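Local coordinates for DUF3809 domain-containing protein (Deinococcus radiodurans, PDB 3NQN) that is of unknown function but binds calcium ions and has a domain of the Bet v 1-like clan, at residues 90-96 with 108-114; 65-69 with 80-84. All blocks are in the same frame, centred on the assembly; numbering follows the deposited sequence. Where two conformers were deposited one is given.

Overall arrangement
The chain enters interaction 2 first: strand 60-73 turns back into strand 76-81, and pairing of 65-69 with 80-84 closes a loop of 10 residues. After a non-strand stretch the chain returns as strand 90-99 and folds back as strand 104-114, so interaction 1 closes a second loop of 11 residues. The two contacts are in series, neither nested nor crossed, with centres about 8 Å apart. Strand 90-99 joins them, lying beside strand 76-81 and bonding directly to strand 60-73 through Val-91 and Pro-65. Together they form the middle of the antiparallel sheet, and the long helix 122-153 packs on the face carrying Phe-109 and Phe-111.

Interaction 1 (90-96 with 108-114); sequences WVAVSGQ and AFQFQAH
Trp-90 and His-114 form an offset stack, the six-membered ring of the indole and the imidazole lying only 7° from parallel with centroids 4.1 Å apart. The tryptophan CG sits between backbone N and carbonyl carbon (chi1 58°), which brings the indole across to its partner, and His-114 CB adds a CH-pi contact over the five-membered ring. Ala-92 CB meets the imidazole at its edge, 4.0 Å from His-114 NE2. An alanine in place of Trp-90 would probably uncover one face of His-114 and set its ring freer to turn.

Further along this face Gln-96 and Gln-110 exchange two amide bonds, Gln-96 NE2 to Gln-110 OE1 at 2.9 Å and Gln-110 NE2 to Gln-96 OE1 at 3.0 Å. Both acceptors use in-plane lone pairs, so the two amides, nearly coplanar, fix each other's rotation.

The opposite face is apolar. Val-93 CG2 lies 3.7 Å from Phe-111 CD2, and Phe-109 and Phe-111 pack on helix 122-153.

Eight backbone hydrogen bonds, two at each of four pairs from Trp-90/His-114 to Gln-96/Ala-108, complete a regular antiparallel beta hairpin, here within a helix-backed sheet consistent with a Bet v 1-like fold.

Interaction 2 (65-69 with 80-84); sequences PFRSE and RPLTL
The puckered ring of Pro-65 receives the CD1 methyl of Leu-84, which lies 4.0 Å from CG and nearly as close to CB of the proline. The flat groups, on the next two residues, serve other neighbours: the Phe-66 ring packs on Val-93, Leu-52 and Leu-38, while Arg-67 makes a cation-pi contact with Trp-49 and bonds through NE to Gln-47.

At the other end the backbones pair: Glu-69 and Arg-80 form a hydrogen-bonded antiparallel pair, with Glu-69 N 2.7 Å from Arg-80 O and Arg-80 N 2.9 Å from Glu-69 O. Leu-82 N forms a hydrogen bond of 2.8 Å to Arg-67 O. This is the beta hairpin of strands 60-73 and 76-81 as its second arm peels off: a water accepts a bond from Arg-67 N at 3.1 Å and also bonds Leu-82 O, bridging the widening gap.

Ser-68 OG is anti to its carbonyl carbon (chi1 -60°), which places it 3.6 Å from Pro-81 CA and lets it hydrogen-bond to Val-93 O on the adjoining strand. The guanidinium of Arg-80 is taken up by Glu-78, which forms a salt bridge with its NE.

Interaction 1 (90-96 with 108-114)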
ATOM      1  N   TRP A  90      -8.482   2.242  -7.424  1.00 33.13           N
ATOM      2  CA  TRP A  90      -9.313   1.953  -6.280  1.00 30.95           C
ATOM      3  C   TRP A  90     -10.523   1.136  -6.733  1.00 30.29           C
ATOM      4  O   TRP A  90     -10.724   0.933  -7.925  1.00 30.15           O
ATOM      5  CB  TRP A  90      -9.744   3.247  -5.574  1.00 30.58           C
ATOM      6  CG  TRP A  90     -10.523   4.259  -6.471  1.00 30.92           C
ATOM      7  CD1 TRP A  90      -9.992   5.128  -7.373  1.00 37.61           C
ATOM      8  CD2 TRP A  90     -11.932   4.532  -6.431  1.00 33.89           C
ATOM      9  NE1 TRP A  90     -10.988   5.896  -7.945  1.00 34.66           N
ATOM     10  CE2 TRP A  90     -12.191   5.536  -7.392  1.00 34.39           C
ATOM     11  CE3 TRP A  90     -13.014   3.975  -5.719  1.00 31.35           C
ATOM     12  CZ2 TRP A  90     -13.477   6.026  -7.636  1.00 33.96           C
ATOM     13  CZ3 TRP A  90     -14.290   4.462  -5.959  1.00 31.77           C
ATOM     14  CH2 TRP A  90     -14.514   5.480  -6.917  1.00 34.43           C
ATOM     15  N   VAL A  91     -11.267   0.616  -5.768  1.00 28.86           N
ATOM     16  CA  VAL A  91     -12.424  -0.212  -6.044  1.00 29.28           C
ATOM     17  C   VAL A  91     -13.666   0.349  -5.353  1.00 30.83           C
ATOM     18  O   VAL A  91     -13.579   0.874  -4.232  1.00 32.30           O
ATOM     19  CB  VAL A  91     -12.187  -1.673  -5.524  1.00 29.69           C
ATOM     20  CG1 VAL A  91     -13.470  -2.522  -5.644  1.00 32.85           C
ATOM     21  CG2 VAL A  91     -11.028  -2.325  -6.269  1.00 29.28           C
ATOM     22  N   ALA A  92     -14.796   0.291  -6.062  1.00 30.11           N
ATOM     23  CA  ALA A  92     -16.121   0.627  -5.515  1.00 31.48           C
ATOM     24  C   ALA A  92     -16.834  -0.685  -5.207  1.00 31.59           C
ATOM     25  O   ALA A  92     -17.096  -1.466  -6.118  1.00 33.84           O
ATOM     26  CB  ALA A  92     -16.919   1.391  -6.508  1.00 29.36           C
ATOM     27  N   VAL A  93     -17.123  -0.916  -3.920  1.00 31.52           N
ATOM     28  CA  VAL A  93     -17.815  -2.112  -3.456  1.00 29.39           C
ATOM     29  C   VAL A  93     -19.242  -1.764  -3.041  1.00 29.65           C
ATOM     30  O   VAL A  93     -19.466  -0.926  -2.150  1.00 30.43           O
ATOM     31  CB  VAL A  93     -17.096  -2.753  -2.268  1.00 32.14           C
ATOM     32  CG1 VAL A  93     -17.908  -3.975  -1.730  1.00 26.87           C
ATOM     33  CG2 VAL A  93     -15.675  -3.189  -2.664  1.00 31.73           C
ATOM     34  N   SER A  94     -20.206  -2.326  -3.749  1.00 26.91           N
ATOM     35  CA  SER A  94     -21.624  -2.109  -3.448  0.50 27.84           C
ATOM     36  C   SER A  94     -22.251  -3.442  -3.098  1.00 28.96           C
ATOM     37  O   SER A  94     -21.800  -4.475  -3.559  1.00 28.07           O
ATOM     38  CB  SER A  94     -22.357  -1.528  -4.654  0.50 27.79           C
ATOM     39  OG  SER A  94     -21.691  -0.415  -5.202  0.50 23.61           O
ATOM     40  N   GLY A  95     -23.282  -3.407  -2.266  1.00 29.16           N
ATOM     41  CA  GLY A  95     -23.994  -4.612  -1.888  1.00 27.71           C
ATOM     42  C   GLY A  95     -25.354  -4.324  -1.290  1.00 26.14           C
ATOM     43  O   GLY A  95     -25.590  -3.240  -0.692  1.00 26.16           O
ATOM     44  N   GLN A  96     -26.275  -5.257  -1.495  1.00 26.04           N
ATOM     45  CA  GLN A  96     -27.597  -5.162  -0.934  1.00 28.70           C
ATOM     46  C   GLN A  96     -27.958  -6.520  -0.344  1.00 28.82           C
ATOM     47  O   GLN A  96     -27.649  -7.572  -0.930  1.00 27.16           O
ATOM     48  CB  GLN A  96     -28.637  -4.750  -1.987  1.00 27.32           C
ATOM     49  CG  GLN A  96     -28.274  -3.493  -2.850  1.00 30.65           C
ATOM     50  CD  GLN A  96     -27.299  -3.819  -3.981  1.00 30.78           C
ATOM     51  OE1 GLN A  96     -27.432  -4.834  -4.642  1.00 27.33           O
ATOM     52  NE2 GLN A  96     -26.325  -2.922  -4.218  1.00 25.26           N
ATOM     53  N   ALA A 108     -26.759  -9.428  -3.075  1.00 26.55           N
ATOM     54  CA  ALA A 108     -26.249  -9.021  -4.363  1.00 27.03           C
ATOM     55  C   ALA A 108     -25.063  -8.079  -4.096  1.00 26.97           C
ATOM     56  O   ALA A 108     -25.184  -7.123  -3.297  1.00 26.49           O
ATOM     57  CB  ALA A 108     -27.326  -8.291  -5.172  1.00 26.42           C
ATOM     58  N   PHE A 109     -23.932  -8.361  -4.724  1.00 23.58           N
ATOM     59  CA  PHE A 109     -22.741  -7.507  -4.622  1.00 26.43           C
ATOM     60  C   PHE A 109     -22.269  -7.084  -5.974  1.00 28.42           C
ATOM     61  O   PHE A 109     -22.361  -7.852  -6.937  1.00 27.34           O
ATOM     62  CB  PHE A 109     -21.618  -8.236  -3.920  1.00 29.08           C
ATOM     63  CG  PHE A 109     -21.866  -8.450  -2.470  1.00 25.35           C
ATOM     64  CD1 PHE A 109     -21.504  -7.482  -1.546  1.00 30.29           C
ATOM     65  CD2 PHE A 109     -22.523  -9.585  -2.028  1.00 25.71           C
ATOM     66  CE1 PHE A 109     -21.765  -7.645  -0.211  1.00 31.71           C
ATOM     67  CE2 PHE A 109     -22.780  -9.762  -0.683  1.00 31.86           C
ATOM     68  CZ  PHE A 109     -22.400  -8.776   0.229  1.00 30.79           C
ATOM     69  N   GLN A 110     -21.788  -5.844  -6.070  1.00 29.36           N
ATOM     70  CA  GLN A 110     -21.211  -5.335  -7.334  1.00 29.66           C
ATOM     71  C   GLN A 110     -19.863  -4.670  -7.032  1.00 32.02           C
ATOM     72  O   GLN A 110     -19.692  -4.032  -5.986  1.00 30.46           O
ATOM     73  CB  GLN A 110     -22.155  -4.350  -8.049  1.00 30.98           C
ATOM     74  CG  GLN A 110     -23.618  -4.831  -8.203  1.00 33.86           C
ATOM     75  CD  GLN A 110     -24.455  -4.622  -6.944  1.00 30.50           C
ATOM     76  OE1 GLN A 110     -24.314  -3.627  -6.254  1.00 28.80           O
ATOM     77  NE2 GLN A 110     -25.336  -5.563  -6.657  1.00 25.29           N
ATOM     78  N   PHE A 111     -18.887  -4.908  -7.913  1.00 29.65           N
ATOM     79  CA  PHE A 111     -17.554  -4.356  -7.772  1.00 31.79           C
ATOM     80  C   PHE A 111     -17.171  -3.667  -9.042  1.00 34.58           C
ATOM     81  O   PHE A 111     -17.441  -4.170 -10.133  1.00 33.72           O
ATOM     82  CB  PHE A 111     -16.523  -5.460  -7.517  1.00 32.33           C
ATOM     83  CG  PHE A 111     -16.760  -6.232  -6.288  1.00 30.88           C
ATOM     84  CD1 PHE A 111     -17.611  -7.342  -6.301  1.00 31.24           C
ATOM     85  CD2 PHE A 111     -16.106  -5.909  -5.115  1.00 35.17           C
ATOM     86  CE1 PHE A 111     -17.814  -8.080  -5.165  1.00 34.01           C
ATOM     87  CE2 PHE A 111     -16.299  -6.649  -3.981  1.00 31.46           C
ATOM     88  CZ  PHE A 111     -17.162  -7.744  -4.002  1.00 33.33           C
ATOM     89  N   GLN A 112     -16.542  -2.503  -8.907  1.00 34.59           N
ATOM     90  CA  GLN A 112     -16.047  -1.763 -10.052  0.50 35.37           C
ATOM     91  C   GLN A 112     -14.621  -1.287  -9.727  1.00 35.71           C
ATOM     92  O   GLN A 112     -14.385  -0.696  -8.684  1.00 38.62           O
ATOM     93  CB  GLN A 112     -16.977  -0.571 -10.357  0.50 35.27           C
ATOM     94  CG  GLN A 112     -16.469   0.397 -11.450  0.50 39.48           C
ATOM     95  CD  GLN A 112     -16.780  -0.070 -12.863  0.50 45.22           C
ATOM     96  OE1 GLN A 112     -17.813  -0.692 -13.112  0.50 50.43           O
ATOM     97  NE2 GLN A 112     -15.907   0.273 -13.802  0.50 48.24           N
ATOM     98  N   ALA A 113     -13.668  -1.609 -10.592  1.00 34.68           N
ATOM     99  CA  ALA A 113     -12.292  -1.141 -10.410  1.00 34.72           C
ATOM    100  C   ALA A 113     -12.174   0.165 -11.178  1.00 34.08           C
ATOM    101  O   ALA A 113     -12.635   0.259 -12.297  1.00 36.78           O
ATOM    102  CB  ALA A 113     -11.291  -2.157 -10.930  1.00 33.26           C
ATOM    103  N   HIS A 114     -11.623   1.183 -10.526  1.00 32.69           N
ATOM    104  CA  HIS A 114     -11.440   2.489 -11.124  1.00 34.16           C
ATOM    105  C   HIS A 114      -9.946   2.733 -11.324  1.00 33.12           C
ATOM    106  O   HIS A 114      -9.212   2.880 -10.367  1.00 33.92           O
ATOM    107  CB  HIS A 114     -12.031   3.571 -10.215  1.00 33.90           C
ATOM    108  CG  HIS A 114     -13.531   3.577 -10.179  1.00 37.64           C
ATOM    109  ND1 HIS A 114     -14.295   4.351 -11.029  1.00 38.22           N
ATOM    110  CD2 HIS A 114     -14.406   2.917  -9.385  1.00 37.15           C
ATOM    111  CE1 HIS A 114     -15.575   4.155 -10.770  1.00 39.67           C
ATOM    112  NE2 HIS A 114     -15.671   3.285  -9.781  1.00 38.44           N
TER

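Interaction 2 (65-69 with 80-84)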
ATOM      1  N   PRO A  65      -7.676   0.305  -2.539  1.00 33.92           N
ATOM      2  CA  PRO A  65      -8.585   0.469  -1.433  1.00 33.10           C
ATOM      3  C   PRO A  65     -10.047   0.620  -1.872  1.00 31.80           C
ATOM      4  O   PRO A  65     -10.335   0.879  -3.056  1.00 30.87           O
ATOM      5  CB  PRO A  65      -8.089   1.754  -0.773  1.00 34.65           C
ATOM      6  CG  PRO A  65      -7.509   2.538  -1.889  1.00 33.95           C
ATOM      7  CD  PRO A  65      -6.920   1.541  -2.826  1.00 35.12           C
ATOM      8  N   PHE A  66     -10.945   0.369  -0.932  1.00 32.42           N
ATOM      9  CA  PHE A  66     -12.353   0.693  -1.080  1.00 30.98           C
ATOM     10  C   PHE A  66     -12.837   1.168   0.265  1.00 32.78           C
ATOM     11  O   PHE A  66     -12.235   0.858   1.307  1.00 33.34           O
ATOM     12  CB  PHE A  66     -13.189  -0.508  -1.525  1.00 30.20           C
ATOM     13  CG  PHE A  66     -13.407  -1.550  -0.438  1.00 28.39           C
ATOM     14  CD1 PHE A  66     -14.497  -1.456   0.435  1.00 32.74           C
ATOM     15  CD2 PHE A  66     -12.550  -2.620  -0.308  1.00 29.31           C
ATOM     16  CE1 PHE A  66     -14.694  -2.399   1.423  1.00 35.18           C
ATOM     17  CE2 PHE A  66     -12.744  -3.560   0.688  1.00 31.59           C
ATOM     18  CZ  PHE A  66     -13.822  -3.438   1.559  1.00 29.87           C
ATOM     19  N   ARG A  67     -13.915   1.935   0.234  1.00 31.35           N
ATOM     20  CA  ARG A  67     -14.584   2.391   1.419  1.00 33.50           C
ATOM     21  C   ARG A  67     -16.061   2.563   1.045  1.00 30.82           C
ATOM     22  O   ARG A  67     -16.392   3.210   0.029  1.00 29.75           O
ATOM     23  CB  ARG A  67     -13.986   3.707   1.895  1.00 32.77           C
ATOM     24  CG  ARG A  67     -14.381   4.103   3.301  1.00 44.42           C
ATOM     25  CD  ARG A  67     -13.538   5.305   3.803  1.00 53.30           C
ATOM     26  NE  ARG A  67     -13.687   5.511   5.252  1.00 61.49           N
ATOM     27  CZ  ARG A  67     -12.747   5.243   6.173  1.00 62.45           C
ATOM     28  NH1 ARG A  67     -11.550   4.759   5.824  1.00 60.80           N
ATOM     29  NH2 ARG A  67     -13.006   5.468   7.454  1.00 69.70           N
ATOM     30  N   SER A  68     -16.936   1.985   1.847  1.00 30.89           N
ATOM     31  CA  SER A  68     -18.363   2.034   1.583  1.00 32.11           C
ATOM     32  C   SER A  68     -19.168   2.425   2.828  1.00 32.07           C
ATOM     33  O   SER A  68     -18.826   2.066   3.945  1.00 34.81           O
ATOM     34  CB  SER A  68     -18.849   0.692   1.084  1.00 29.83           C
ATOM     35  OG  SER A  68     -18.201   0.307  -0.125  1.00 30.74           O
ATOM     36  N   GLU A  69     -20.254   3.136   2.594  1.00 32.52           N
ATOM     37  CA  GLU A  69     -21.172   3.559   3.641  1.00 32.76           C
ATOM     38  C   GLU A  69     -22.140   2.424   3.941  1.00 33.06           C
ATOM     39  O   GLU A  69     -22.641   1.759   3.017  1.00 28.69           O
ATOM     40  CB  GLU A  69     -21.944   4.793   3.154  1.00 35.51           C
ATOM     41  CG  GLU A  69     -22.983   5.335   4.121  1.00 47.93           C
ATOM     42  CD  GLU A  69     -23.846   6.425   3.489  1.00 59.82           C
ATOM     43  OE1 GLU A  69     -23.720   6.651   2.258  1.00 69.61           O
ATOM     44  OE2 GLU A  69     -24.663   7.039   4.215  1.00 64.49           O
ATOM     45  N   ARG A  80     -22.968   1.220   0.201  1.00 31.43           N
ATOM     46  CA  ARG A  80     -22.926   2.169  -0.895  1.00 31.98           C
ATOM     47  C   ARG A  80     -21.519   2.781  -0.967  1.00 30.84           C
ATOM     48  O   ARG A  80     -21.036   3.315   0.001  1.00 31.90           O
ATOM     49  CB  ARG A  80     -23.978   3.231  -0.704  1.00 35.51           C
ATOM     50  CG  ARG A  80     -25.367   2.686  -0.850  1.00 31.55           C
ATOM     51  CD  ARG A  80     -26.414   3.747  -0.698  1.00 36.76           C
ATOM     52  NE  ARG A  80     -27.746   3.152  -0.678  1.00 37.85           N
ATOM     53  CZ  ARG A  80     -28.830   3.757  -0.207  1.00 49.96           C
ATOM     54  NH1 ARG A  80     -28.754   4.994   0.287  1.00 52.58           N
ATOM     55  NH2 ARG A  80     -29.992   3.131  -0.231  1.00 52.88           N
ATOM     56  N   PRO A  81     -20.848   2.638  -2.129  1.00 33.15           N
ATOM     57  CA  PRO A  81     -19.436   2.982  -2.276  1.00 33.54           C
ATOM     58  C   PRO A  81     -19.144   4.453  -2.218  1.00 33.32           C
ATOM     59  O   PRO A  81     -19.948   5.265  -2.676  1.00 32.65           O
ATOM     60  CB  PRO A  81     -19.092   2.448  -3.677  1.00 34.26           C
ATOM     61  CG  PRO A  81     -20.352   2.490  -4.410  1.00 36.36           C
ATOM     62  CD  PRO A  81     -21.416   2.148  -3.396  1.00 33.19           C
ATOM     63  N   LEU A  82     -18.006   4.793  -1.629  1.00 33.21           N
ATOM     64  CA  LEU A  82     -17.533   6.166  -1.624  1.00 34.85           C
ATOM     65  C   LEU A  82     -16.476   6.333  -2.704  1.00 34.35           C
ATOM     66  O   LEU A  82     -15.717   5.406  -3.003  1.00 32.64           O
ATOM     67  CB  LEU A  82     -16.976   6.546  -0.258  1.00 37.31           C
ATOM     68  CG  LEU A  82     -17.995   6.471   0.883  1.00 43.56           C
ATOM     69  CD1 LEU A  82     -17.392   7.020   2.148  1.00 52.13           C
ATOM     70  CD2 LEU A  82     -19.282   7.230   0.513  1.00 47.08           C
ATOM     71  N   THR A  83     -16.458   7.508  -3.309  1.00 31.93           N
ATOM     72  CA  THR A  83     -15.499   7.838  -4.338  1.00 35.07           C
ATOM     73  C   THR A  83     -14.147   8.107  -3.693  1.00 37.35           C
ATOM     74  O   THR A  83     -14.054   8.867  -2.724  1.00 40.76           O
ATOM     75  CB  THR A  83     -15.941   9.097  -5.097  1.00 36.59           C
ATOM     76  OG1 THR A  83     -17.244   8.888  -5.641  1.00 40.14           O
ATOM     77  CG2 THR A  83     -14.970   9.436  -6.230  1.00 34.05           C
ATOM     78  N   LEU A  84     -13.104   7.466  -4.206  1.00 38.06           N
ATOM     79  CA  LEU A  84     -11.744   7.704  -3.709  1.00 38.47           C
ATOM     80  C   LEU A  84     -10.958   8.500  -4.770  1.00 42.56           C
ATOM     81  O   LEU A  84     -11.476   8.780  -5.838  1.00 39.65           O
ATOM     82  CB  LEU A  84     -11.070   6.380  -3.321  1.00 37.58           C
ATOM     83  CG  LEU A  84     -11.854   5.551  -2.288  1.00 37.44           C
ATOM     84  CD1 LEU A  84     -11.111   4.269  -1.943  1.00 37.81           C
ATOM     85  CD2 LEU A  84     -12.132   6.350  -1.031  1.00 40.56           C
TER
HETATM   86  O   HOH W   1     -14.646   2.945  -2.566  1.00 32.25           O